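Local structure of beta-hexosaminidase Amuc_2018 (Akkermansia muciniphila, 6JEB) at residues D354-Q359 with M367-L372. The protein hydrolyses terminal non-reducing N-acetyl-D-hexosamine residues from N-acetyl-beta-D-hexosaminides, including GlcNAc from terminally unbranched N-glycans and from chitobiose. Residues are numbered along the deposited sequence; the frame is centred on the assembly and turned at random.
Sequences DFPQIQ and MKTTTL
Met367 and Phe355 make a Met-aromatic contact where two pieces of one loop meet, in the (beta/alpha)8-barrel catalytic domain of this family 20 glycosidase; the loop runs from barrel strand 342-345 to helix 372-376. The thioether slants past the ring, over neither face nor edge, with Met367 SD 5.1 Å from the Phe355 ring centroid and 64° off its normal. Met367 CG rests against Phe355 CD1, while Met367 CB backs onto Pro356 CD at 3.7 Å. Beyond CG the methionine chain is extended, which carries Met367 CE to within 3.6 Å of Asp354 OD2, on a residue that binds substrate and touches Trp400. On the other side of the phenylalanine, Thr370 OG1 lies at the ring edge near CD2, and that hydroxyl also accepts a hydrogen bond from Lys368 NZ, whose second partner is the carbonyl of Glu349. Lys368 O is buried against Phe355 CB and Pro356 CD, with no polar partner.

Farther along, Thr370 N donates to Pro356 O at 3.0 Å, the one direct backbone hydrogen bond between the segments. Gln359 swings its CG anti to the backbone N (chi1 -176°) and bends at chi2, so that its side chain and that of Thr369 cross at about a right angle and Gln359 OE1 comes to the Thr369 hydroxyl. Thr369 OG1 donates to Gln359 OE1 over 2.8 Å, approaching from above the carbonyl plane, 63° out of it. A valine in place of Thr369 would probably cost Gln359 OE1 its hydroxyl donor and leave the Gln359 side chain freer to turn. Thr371, at the N-cap of helix 372-376, accepts a hydrogen bond from Lys374 N on its OG1, and a water links Gln357 O, 2.7 Å away, to Leu372 N.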
# COMPACT_ATOMS: atom_id res chain seq x y z
N ASP A 354 -0.89 1.11 11.07
CA ASP A 354 -0.85 2.21 12.02
C ASP A 354 -1.29 1.77 13.42
O ASP A 354 -0.95 2.45 14.39
CB ASP A 354 -1.69 3.40 11.51
CG ASP A 354 -3.12 3.02 11.15
OD1 ASP A 354 -3.35 1.93 10.58
OD2 ASP A 354 -4.04 3.84 11.41
N PHE A 355 -2.01 0.66 13.54
CA PHE A 355 -2.48 0.22 14.84
C PHE A 355 -1.30 -0.31 15.66
O PHE A 355 -0.33 -0.82 15.09
CB PHE A 355 -3.52 -0.90 14.69
CG PHE A 355 -4.82 -0.47 14.01
CD1 PHE A 355 -5.05 0.84 13.61
CD2 PHE A 355 -5.81 -1.42 13.76
CE1 PHE A 355 -6.24 1.21 12.99
CE2 PHE A 355 -7.00 -1.06 13.14
CZ PHE A 355 -7.22 0.25 12.75
N PRO A 356 -1.34 -0.19 16.99
CA PRO A 356 -0.22 -0.68 17.81
C PRO A 356 -0.07 -2.19 17.69
O PRO A 356 -1.05 -2.92 17.55
CB PRO A 356 -0.61 -0.26 19.23
CG PRO A 356 -2.11 -0.16 19.20
CD PRO A 356 -2.43 0.37 17.81
N GLN A 357 1.18 -2.65 17.74
CA GLN A 357 1.46 -4.08 17.57
C GLN A 357 1.61 -4.83 18.89
O GLN A 357 1.55 -6.06 18.89
CB GLN A 357 2.69 -4.31 16.70
CG GLN A 357 4.02 -3.90 17.31
CD GLN A 357 5.02 -3.56 16.23
OE1 GLN A 357 5.56 -4.45 15.57
NE2 GLN A 357 5.25 -2.27 16.01
N ILE A 358 1.80 -4.12 20.00
CA ILE A 358 1.86 -4.74 21.32
C ILE A 358 0.91 -3.97 22.23
O ILE A 358 0.93 -2.74 22.26
CB ILE A 358 3.30 -4.73 21.89
CG1 ILE A 358 4.19 -5.66 21.06
CG2 ILE A 358 3.30 -5.14 23.36
CD1 ILE A 358 5.66 -5.54 21.38
N GLN A 359 0.07 -4.71 22.95
CA GLN A 359 -0.91 -4.08 23.83
C GLN A 359 -0.22 -3.16 24.82
O GLN A 359 0.77 -3.54 25.45
CB GLN A 359 -1.70 -5.16 24.57
CG GLN A 359 -2.83 -4.62 25.44
CD GLN A 359 -3.93 -3.97 24.64
OE1 GLN A 359 -4.38 -4.50 23.62
NE2 GLN A 359 -4.38 -2.80 25.09
N MET A 367 -7.50 2.92 18.82
CA MET A 367 -7.01 1.84 17.97
C MET A 367 -6.96 0.52 18.73
O MET A 367 -6.47 0.46 19.87
CB MET A 367 -5.60 2.16 17.46
CG MET A 367 -5.50 3.34 16.54
SD MET A 367 -3.76 3.58 16.16
CE MET A 367 -3.85 4.85 14.89
N LYS A 368 -7.45 -0.54 18.10
CA LYS A 368 -7.22 -1.88 18.62
C LYS A 368 -5.77 -2.29 18.37
O LYS A 368 -5.06 -1.72 17.54
CB LYS A 368 -8.15 -2.89 17.94
CG LYS A 368 -7.66 -3.40 16.59
CD LYS A 368 -8.48 -4.61 16.13
CE LYS A 368 -7.96 -5.21 14.82
NZ LYS A 368 -6.84 -6.21 15.00
N THR A 369 -5.33 -3.30 19.11
CA THR A 369 -4.01 -3.87 18.90
C THR A 369 -4.09 -4.92 17.80
O THR A 369 -5.01 -5.75 17.80
CB THR A 369 -3.50 -4.49 20.20
OG1 THR A 369 -3.41 -3.47 21.20
CG2 THR A 369 -2.12 -5.13 20.01
N THR A 370 -3.15 -4.88 16.86
CA THR A 370 -2.97 -5.94 15.87
C THR A 370 -1.57 -6.51 16.08
O THR A 370 -0.58 -5.91 15.64
CB THR A 370 -3.15 -5.42 14.45
OG1 THR A 370 -4.45 -4.82 14.32
CG2 THR A 370 -2.99 -6.57 13.45
N THR A 371 -1.49 -7.65 16.75
CA THR A 371 -0.19 -8.25 17.01
C THR A 371 0.34 -8.90 15.74
O THR A 371 -0.38 -9.12 14.76
CB THR A 371 -0.30 -9.33 18.09
OG1 THR A 371 -1.14 -10.39 17.62
CG2 THR A 371 -0.85 -8.74 19.40
N LEU A 372 1.64 -9.21 15.77
CA LEU A 372 2.26 -9.95 14.68
C LEU A 372 1.55 -11.28 14.45
O LEU A 372 1.32 -11.68 13.30
CB LEU A 372 3.74 -10.18 14.99
CG LEU A 372 4.51 -10.97 13.95
CD1 LEU A 372 4.54 -10.20 12.62
CD2 LEU A 372 5.91 -11.24 14.48
O HOH W 1 3.21 -7.91 17.84
O HOH W 2 -6.94 -4.35 21.34